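Local atomic coordinates of gamma-glutamyltransferase 1 Threonine peptidase. MEROPS family T03 (Pseudomonas nitroreducens, PDB entry 7D9E), a protein that transfers the gamma-glutamyl group of glutathione and related donors to amino acids, peptides or water, by way of an N-terminal nucleophile. Residues His3-Asp8 / Ser86-Thr91; Asn38-Asp43 / Lys68-Ser73. One frame throughout, in Å; residues are numbered along the deposited sequence. Where two conformers were deposited one is given.

Contact 1 (His3-Asp8 / Ser86-Thr91)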
ATOM      1  N   HIS B   3      -5.098  -3.860   1.177  1.00 13.85           N
ATOM      2  CA  HIS B   3      -4.165  -4.957   1.244  1.00 13.44           C
ATOM      3  C   HIS B   3      -4.936  -6.241   1.500  1.00 15.17           C
ATOM      4  O   HIS B   3      -5.885  -6.257   2.284  1.00 15.96           O
ATOM      5  CB  HIS B   3      -3.167  -4.759   2.419  1.00 13.86           C
ATOM      6  CG  HIS B   3      -2.171  -5.860   2.502  1.00 13.70           C
ATOM      7  ND1 HIS B   3      -1.053  -5.904   1.701  1.00 16.18           N
ATOM      8  CD2 HIS B   3      -2.159  -6.997   3.237  1.00 15.33           C
ATOM      9  CE1 HIS B   3      -0.404  -7.034   1.920  1.00 15.73           C
ATOM     10  NE2 HIS B   3      -1.056  -7.711   2.857  1.00 15.67           N
ATOM     11  N   PHE B   4      -4.465  -7.345   0.919  1.00 14.63           N
ATOM     12  CA  PHE B   4      -4.933  -8.668   1.320  1.00 14.17           C
ATOM     13  C   PHE B   4      -3.757  -9.629   1.397  1.00 14.64           C
ATOM     14  O   PHE B   4      -2.714  -9.447   0.751  1.00 14.94           O
ATOM     15  CB  PHE B   4      -6.052  -9.202   0.408  1.00 16.76           C
ATOM     16  CG  PHE B   4      -5.674  -9.389  -1.028  1.00 16.95           C
ATOM     17  CD1 PHE B   4      -5.054 -10.559  -1.463  1.00 17.92           C
ATOM     18  CD2 PHE B   4      -5.977  -8.429  -1.963  1.00 17.75           C
ATOM     19  CE1 PHE B   4      -4.740 -10.751  -2.782  1.00 19.34           C
ATOM     20  CE2 PHE B   4      -5.645  -8.609  -3.299  1.00 15.69           C
ATOM     21  CZ  PHE B   4      -5.033  -9.759  -3.702  1.00 17.24           C
ATOM     22  N   SER B   5      -3.955 -10.669   2.220  1.00 14.69           N
ATOM     23  CA  SER B   5      -2.952 -11.693   2.505  1.00 15.04           C
ATOM     24  C   SER B   5      -3.587 -13.056   2.302  1.00 15.85           C
ATOM     25  O   SER B   5      -4.723 -13.285   2.749  1.00 17.27           O
ATOM     26  CB  SER B   5      -2.502 -11.548   3.960  1.00 17.09           C
ATOM     27  OG  SER B   5      -1.773 -10.326   4.146  1.00 18.00           O
ATOM     28  N   ILE B   6      -2.853 -13.973   1.651  1.00 16.78           N
ATOM     29  CA  ILE B   6      -3.342 -15.320   1.376  1.00 16.84           C
ATOM     30  C   ILE B   6      -2.215 -16.317   1.606  1.00 17.96           C
ATOM     31  O   ILE B   6      -1.063 -16.071   1.238  1.00 19.59           O
ATOM     32  CB  ILE B   6      -3.881 -15.470  -0.060  1.00 18.38           C
ATOM     33  CG1 ILE B   6      -5.091 -14.539  -0.273  1.00 18.65           C
ATOM     34  CG2 ILE B   6      -4.285 -16.878  -0.364  1.00 19.57           C
ATOM     35  CD1 ILE B   6      -5.452 -14.315  -1.725  1.00 20.10           C
ATOM     36  N   VAL B   7      -2.561 -17.448   2.204  1.00 17.89           N
ATOM     37  CA  VAL B   7      -1.668 -18.595   2.323  1.00 17.76           C
ATOM     38  C   VAL B   7      -2.458 -19.815   1.867  1.00 22.17           C
ATOM     39  O   VAL B   7      -3.611 -19.989   2.270  1.00 24.85           O
ATOM     40  CB  VAL B   7      -1.164 -18.792   3.768  1.00 21.53           C
ATOM     41  CG1 VAL B   7      -0.279 -20.039   3.881  1.00 26.74           C
ATOM     42  CG2 VAL B   7      -0.394 -17.565   4.224  1.00 21.48           C
ATOM     43  N   ASP B   8      -1.847 -20.673   1.041  1.00 21.65           N
ATOM     44  CA  ASP B   8      -2.503 -21.904   0.625  1.00 23.50           C
ATOM     45  C   ASP B   8      -1.958 -23.079   1.432  1.00 26.56           C
ATOM     46  O   ASP B   8      -0.994 -22.944   2.184  1.00 27.35           O
ATOM     47  CB  ASP B   8      -2.426 -22.100  -0.898  1.00 27.63           C
ATOM     48  CG  ASP B   8      -1.032 -22.453  -1.405  1.00 30.20           C
ATOM     49  OD1 ASP B   8      -0.203 -23.001  -0.657  1.00 29.75           O
ATOM     50  OD2 ASP B   8      -0.766 -22.150  -2.583  1.00 30.16           O
ATOM     51  N   SER B  86       5.782 -17.740   8.187  1.00 21.68           N
ATOM     52  CA  SER B  86       5.327 -17.580   9.559  1.00 20.70           C
ATOM     53  C   SER B  86       4.343 -16.432   9.723  1.00 19.65           C
ATOM     54  O   SER B  86       3.479 -16.521  10.596  1.00 21.16           O
ATOM     55  CB  SER B  86       6.514 -17.355  10.497  1.00 27.02           C
ATOM     56  OG  SER B  86       7.289 -16.251  10.087  1.00 31.21           O
ATOM     57  N   LEU B  87       4.434 -15.372   8.915  1.00 18.40           N
ATOM     58  CA  LEU B  87       3.521 -14.248   9.062  1.00 17.39           C
ATOM     59  C   LEU B  87       3.391 -13.545   7.728  1.00 20.52           C
ATOM     60  O   LEU B  87       4.399 -13.294   7.066  1.00 22.06           O
ATOM     61  CB  LEU B  87       4.043 -13.269  10.123  1.00 20.02           C
ATOM     62  CG  LEU B  87       3.086 -12.135  10.523  1.00 22.18           C
ATOM     63  CD1 LEU B  87       1.901 -12.701  11.290  1.00 23.30           C
ATOM     64  CD2 LEU B  87       3.828 -11.082  11.345  1.00 21.68           C
ATOM     65  N   VAL B  88       2.162 -13.232   7.333  1.00 17.77           N
ATOM     66  CA  VAL B  88       1.891 -12.501   6.100  1.00 17.53           C
ATOM     67  C   VAL B  88       1.087 -11.283   6.498  1.00 18.21           C
ATOM     68  O   VAL B  88       0.102 -11.415   7.231  1.00 17.63           O
ATOM     69  CB  VAL B  88       1.097 -13.358   5.103  1.00 15.57           C
ATOM     70  CG1 VAL B  88       0.984 -12.639   3.766  1.00 18.38           C
ATOM     71  CG2 VAL B  88       1.774 -14.715   4.900  1.00 17.69           C
ATOM     72  N   LEU B  89       1.528 -10.102   6.067  1.00 16.51           N
ATOM     73  CA  LEU B  89       0.835  -8.903   6.499  1.00 14.24           C
ATOM     74  C   LEU B  89       1.096  -7.731   5.567  1.00 14.36           C
ATOM     75  O   LEU B  89       2.075  -7.691   4.827  1.00 15.88           O
ATOM     76  CB  LEU B  89       1.176  -8.511   7.945  1.00 15.97           C
ATOM     77  CG  LEU B  89       2.522  -7.839   8.236  1.00 15.79           C
ATOM     78  CD1 LEU B  89       2.553  -7.328   9.682  1.00 20.29           C
ATOM     79  CD2 LEU B  89       3.694  -8.764   8.020  1.00 20.41           C
ATOM     80  N   GLY B  90       0.190  -6.764   5.653  1.00 14.44           N
ATOM     81  CA  GLY B  90       0.324  -5.513   4.929  1.00 14.52           C
ATOM     82  C   GLY B  90      -0.842  -4.630   5.294  1.00 14.55           C
ATOM     83  O   GLY B  90      -1.751  -5.036   6.032  1.00 14.51           O
ATOM     84  N   THR B  91      -0.819  -3.410   4.780  1.00 13.86           N
ATOM     85  CA  THR B  91      -1.809  -2.427   5.199  1.00 13.00           C
ATOM     86  C   THR B  91      -1.819  -1.244   4.231  1.00 14.37           C
ATOM     87  O   THR B  91      -0.792  -0.928   3.623  1.00 14.04           O
ATOM     88  CB  THR B  91      -1.509  -1.925   6.625  1.00 13.10           C
ATOM     89  OG1 THR B  91      -2.493  -0.978   7.039  1.00 15.35           O
ATOM     90  CG2 THR B  91      -0.137  -1.270   6.731  1.00 13.73           C
TER
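The imidazole of H3 lies flat on bare backbone: its face covers G90, whose CA sits over the ring centre in a CH-pi contact. A beta carbon on G90 would collide with CE1 of H3, so the lack of a side chain lets the two surfaces meet. With CG anti to the backbone N (chi1 -179°), the H3 ring reaches across the gap between segments 3-8 and 86-91, whose strands run nearly antiparallel (166°) but share no hydrogen bond. They belong to different sheets, whose stacking face to face is the central sandwich of the Ntn-hydrolase fold.

The H3 ring is fixed in rotation by both nitrogens. NE2 of H3 donates to OG of S5 over 3.0 Å, with the hydroxyl close to the ring plane though the bond is bent (137°), while ND1 pairs with T17. OG of S5 in turn bonds to the carbonyl of Q168. Further along, V88 divides its methyls: CG1 lies 3.6 Å from OG of S5, and CG2 meets CG2 of V7 at 3.6 Å, the two valines crossing at a slant. Within its own sheet, strand 3-7 also pairs with a strand of the partner subunit.

Replacing H3 by alanine would strip away the ring and is likely to open a gap over G90, leaving T17 without its imidazole partner and S5 held by Q168 alone. The chemistry thus grades from a chain of hydrogen bonds at the end nearer the nucleophile T1 to plain methyl packing at V7, with the buried imidazole satisfied by its own sheet while it covers the other.

Contact 2 (Asn38-Asp43 / Lys68-Ser73). With DON (6-diazenyl-5-oxo-L-norleucine), chain D.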
ATOM      1  N   ASN B  38      -6.458   6.196 -11.220  1.00 15.36           N
ATOM      2  CA  ASN B  38      -5.679   6.602 -10.067  1.00 15.92           C
ATOM      3  C   ASN B  38      -5.285   8.082 -10.101  1.00 17.94           C
ATOM      4  O   ASN B  38      -5.336   8.763 -11.134  1.00 17.66           O
ATOM      5  CB  ASN B  38      -4.380   5.793 -10.030  1.00 15.66           C
ATOM      6  CG  ASN B  38      -3.456   6.162 -11.167  1.00 15.29           C
ATOM      7  OD1 ASN B  38      -2.650   7.086 -11.040  1.00 16.22           O
ATOM      8  ND2 ASN B  38      -3.574   5.457 -12.298  1.00 18.07           N
ATOM      9  N   ASP B  39      -4.886   8.583  -8.918  1.00 21.19           N
ATOM     10  CA  ASP B  39      -4.175   9.866  -8.819  1.00 20.48           C
ATOM     11  C   ASP B  39      -2.783   9.665  -8.234  1.00 19.48           C
ATOM     12  O   ASP B  39      -2.354  10.424  -7.353  1.00 19.61           O
ATOM     13  CB  ASP B  39      -4.972  10.978  -8.105  1.00 21.59           C
ATOM     14  CG  ASP B  39      -5.430  10.642  -6.669  1.00 22.46           C
ATOM     15  OD1 ASP B  39      -5.127   9.557  -6.182  1.00 22.29           O
ATOM     16  OD2 ASP B  39      -6.156  11.496  -6.077  1.00 23.75           O
ATOM     17  N   GLU B  40      -2.065   8.659  -8.737  0.60 18.88           N
ATOM     18  CA  GLU B  40      -0.767   8.304  -8.172  0.60 18.34           C
ATOM     19  C   GLU B  40       0.302   9.351  -8.445  0.60 18.51           C
ATOM     20  O   GLU B  40       1.337   9.348  -7.766  0.60 17.71           O
ATOM     21  CB  GLU B  40      -0.309   6.965  -8.731  0.60 18.35           C
ATOM     22  CG  GLU B  40       0.330   6.050  -7.736  0.60 19.98           C
ATOM     23  CD  GLU B  40      -0.672   5.439  -6.788  0.60 20.37           C
ATOM     24  OE1 GLU B  40      -1.565   4.667  -7.244  0.60 22.94           O
ATOM     25  OE2 GLU B  40      -0.547   5.684  -5.568  0.60 22.34           O
ATOM     26  N   MET B  41       0.081  10.235  -9.414  1.00 17.86           N
ATOM     27  CA  MET B  41       1.102  11.228  -9.738  1.00 20.48           C
ATOM     28  C   MET B  41       1.460  12.080  -8.523  1.00 20.84           C
ATOM     29  O   MET B  41       2.570  12.626  -8.451  1.00 20.94           O
ATOM     30  CB  MET B  41       0.649  12.132 -10.940  1.00 20.67           C
ATOM     31  CG  MET B  41       0.516  11.249 -12.214  1.00 22.97           C
ATOM     32  SD  MET B  41       2.189  10.707 -12.870  1.00 21.58           S
ATOM     33  CE  MET B  41       2.813  12.348 -13.310  1.00 28.88           C
ATOM     34  N   ASP B  42       0.559  12.192  -7.546  1.00 21.68           N
ATOM     35  CA  ASP B  42       0.849  13.010  -6.376  1.00 20.33           C
ATOM     36  C   ASP B  42       1.933  12.404  -5.489  1.00 24.29           C
ATOM     37  O   ASP B  42       2.438  13.081  -4.587  1.00 21.45           O
ATOM     38  CB  ASP B  42      -0.412  13.253  -5.544  1.00 21.22           C
ATOM     39  CG  ASP B  42      -0.179  14.273  -4.447  1.00 23.04           C
ATOM     40  OD1 ASP B  42       0.073  15.449  -4.786  1.00 28.20           O
ATOM     41  OD2 ASP B  42      -0.270  13.931  -3.243  1.00 23.81           O
ATOM     42  N   ASP B  43       2.299  11.153  -5.708  1.00 19.27           N
ATOM     43  CA  ASP B  43       3.383  10.550  -4.951  1.00 19.68           C
ATOM     44  C   ASP B  43       4.765  10.980  -5.443  1.00 20.52           C
ATOM     45  O   ASP B  43       5.750  10.743  -4.733  1.00 20.73           O
ATOM     46  CB  ASP B  43       3.232   9.044  -5.006  1.00 19.32           C
ATOM     47  CG  ASP B  43       2.259   8.506  -3.964  1.00 23.59           C
ATOM     48  OD1 ASP B  43       1.735   9.291  -3.114  1.00 24.90           O
ATOM     49  OD2 ASP B  43       1.973   7.296  -4.005  1.00 26.36           O
ATOM     50  N   LYS B  68       8.688   6.955 -15.331  1.00 19.43           N
ATOM     51  CA  LYS B  68       9.200   6.711 -13.992  1.00 19.78           C
ATOM     52  C   LYS B  68       8.092   6.274 -13.043  1.00 18.91           C
ATOM     53  O   LYS B  68       6.954   6.744 -13.119  1.00 18.67           O
ATOM     54  CB  LYS B  68       9.817   8.019 -13.478  1.00 21.96           C
ATOM     55  CG  LYS B  68      10.707   7.908 -12.242  1.00 22.05           C
ATOM     56  CD  LYS B  68      11.349   9.284 -11.984  1.00 23.00           C
ATOM     57  CE  LYS B  68      12.186   9.345 -10.721  1.00 21.87           C
ATOM     58  NZ  LYS B  68      12.793  10.712 -10.542  1.00 21.85           N
ATOM     59  N   ARG B  69       8.455   5.384 -12.123  1.00 18.61           N
ATOM     60  CA  ARG B  69       7.578   4.982 -11.043  1.00 17.20           C
ATOM     61  C   ARG B  69       7.759   5.946  -9.884  1.00 17.49           C
ATOM     62  O   ARG B  69       8.885   6.282  -9.506  1.00 21.45           O
ATOM     63  CB  ARG B  69       7.882   3.553 -10.599  1.00 17.17           C
ATOM     64  CG  ARG B  69       7.486   2.548 -11.649  1.00 20.93           C
ATOM     65  CD  ARG B  69       8.214   1.232 -11.469  1.00 20.81           C
ATOM     66  NE  ARG B  69       7.396   0.087 -11.858  1.00 22.90           N
ATOM     67  CZ  ARG B  69       7.270  -0.355 -13.108  1.00 19.70           C
ATOM     68  NH1 ARG B  69       7.885   0.251 -14.107  1.00 24.37           N
ATOM     69  NH2 ARG B  69       6.518  -1.415 -13.344  1.00 24.96           N
ATOM     70  N   MET B  70       6.653   6.414  -9.355  1.00 18.98           N
ATOM     71  CA  MET B  70       6.651   7.292  -8.197  1.00 18.80           C
ATOM     72  C   MET B  70       6.877   6.530  -6.907  1.00 16.98           C
ATOM     73  O   MET B  70       6.402   5.405  -6.730  1.00 19.31           O
ATOM     74  CB  MET B  70       5.388   8.160  -8.290  1.00 24.12           C
ATOM     75  CG  MET B  70       4.014   7.524  -8.144  1.00 25.31           C
ATOM     76  SD  MET B  70       3.553   6.434  -9.543  1.00 21.92           S
ATOM     77  CE  MET B  70       3.353   7.536 -10.933  1.00 27.79           C
ATOM     78  N   LEU B  71       7.699   7.113  -6.037  1.00 17.01           N
ATOM     79  CA  LEU B  71       8.029   6.476  -4.762  1.00 17.95           C
ATOM     80  C   LEU B  71       6.764   6.134  -3.988  1.00 18.57           C
ATOM     81  O   LEU B  71       5.823   6.917  -3.926  1.00 17.18           O
ATOM     82  CB  LEU B  71       8.899   7.415  -3.923  1.00 16.93           C
ATOM     83  CG  LEU B  71       9.495   6.819  -2.640  1.00 19.38           C
ATOM     84  CD1 LEU B  71      10.532   5.774  -2.970  1.00 18.86           C
ATOM     85  CD2 LEU B  71      10.102   7.904  -1.783  1.00 23.56           C
ATOM     86  N   SER B  72       6.759   4.960  -3.375  1.00 15.32           N
ATOM     87  CA  SER B  72       5.617   4.472  -2.617  1.00 14.22           C
ATOM     88  C   SER B  72       6.039   4.194  -1.186  1.00 15.71           C
ATOM     89  O   SER B  72       7.229   4.105  -0.869  1.00 17.50           O
ATOM     90  CB  SER B  72       5.106   3.198  -3.267  1.00 16.66           C
ATOM     91  OG  SER B  72       3.962   2.696  -2.614  1.00 17.62           O
ATOM     92  N   SER B  73       5.031   4.064  -0.328  1.00 15.80           N
ATOM     93  CA  SER B  73       5.226   3.518   1.006  1.00 16.09           C
ATOM     94  C   SER B  73       4.647   2.125   1.148  1.00 16.70           C
ATOM     95  O   SER B  73       4.747   1.536   2.227  1.00 16.18           O
ATOM     96  CB  SER B  73       4.589   4.435   2.051  1.00 17.47           C
ATOM     97  OG  SER B  73       5.153   5.751   2.008  1.00 18.08           O
TER
HETATM   98  O   DON D 701       1.868   4.349  -2.790  1.00 17.87           O
HETATM   99  C   DON D 701       1.705   5.039  -1.647  1.00 21.56           C
HETATM  100  OXT DON D 701       2.576   4.980  -0.784  1.00 21.60           O
HETATM  101  CA  DON D 701       0.344   5.706  -1.578  1.00 25.06           C
HETATM  102  N   DON D 701      -0.075   6.192  -2.875  1.00 20.83           N
HETATM  103  CB  DON D 701      -0.518   4.629  -0.886  1.00 24.65           C
HETATM  104  C1E DON D 701      -1.972   4.993  -0.870  1.00 31.15           C
HETATM  105  C1D DON D 701      -2.675   4.034   0.055  1.00 41.76           C
HETATM  106  O1J DON D 701      -2.079   3.104   0.621  1.00 54.71           O
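Segment 38-43 closes on itself before it meets its neighbour: OD1 of N38 accepts from the backbone N of E40 in an Asx turn, and residues 40-43 form a 3-10 turn in which N of D43 bonds to O of E40 at 2.9 Å. Segment 68-73 passes by as an irregular chain, closest where CA of D43 and CA of M70 are 5.6 Å apart. No hydrogen bond joins the two directly, but the side-chain amide of N62 bonds to both, at the carbonyl of D43 and the N of L71.

M70 fills the seam. With CG between its backbone N and carbonyl carbon (chi1 67°) and two further bends, its chain folds onto the turn: CG rests 3.3 Å from O of E40, SD lies beside the E40 methylenes, and CE meets SD of M41 at 3.9 Å, the two methionines crossing at about a right angle.

Both segments then grip the glutamine analogue DON. Its amino N donates to OE2 of E40 at 2.8 Å, in the conformer described of the two deposited, and to OD2 of D43 at 2.6 Å; OD1 of N21 also hydrogen-bonds DON. At the other pole, OG of S72 donates to O of DON at 2.7 Å, and N of S73 reaches OXT of DON at 2.7 Å, nearly straight (169°). R94 of the partner subunit forms salt bridges with both acids, and would probably temper their negative charge. Acids from segment 38-43 and donors from segment 68-73 thus read the two ends of an alpha-amino acid, consistent with selection of a gamma-glutamyl donor by its zwitterionic head.

Both contacts are buried, yet they show how place in the fold sets chemistry. Contact 1 joins regular strands of two stacked sheets, within the layered core, and does so by face packing and methyl contact; contact 2 joins two parts of the one long loop between strands 13-19 and 77-81, packs them around a methionine and turns two acids, a hydroxyl and an N-H to a ligand. They share no element: the centres of contact 1 and contact 2 are about 23 Å apart, although their nearest atoms come within about 6 Å. Contact 2 is nested inside the chain loop that contact 1 closes. Each also borders the partner subunit, contact 1 through a continued beta ladder and contact 2 through salt bridges.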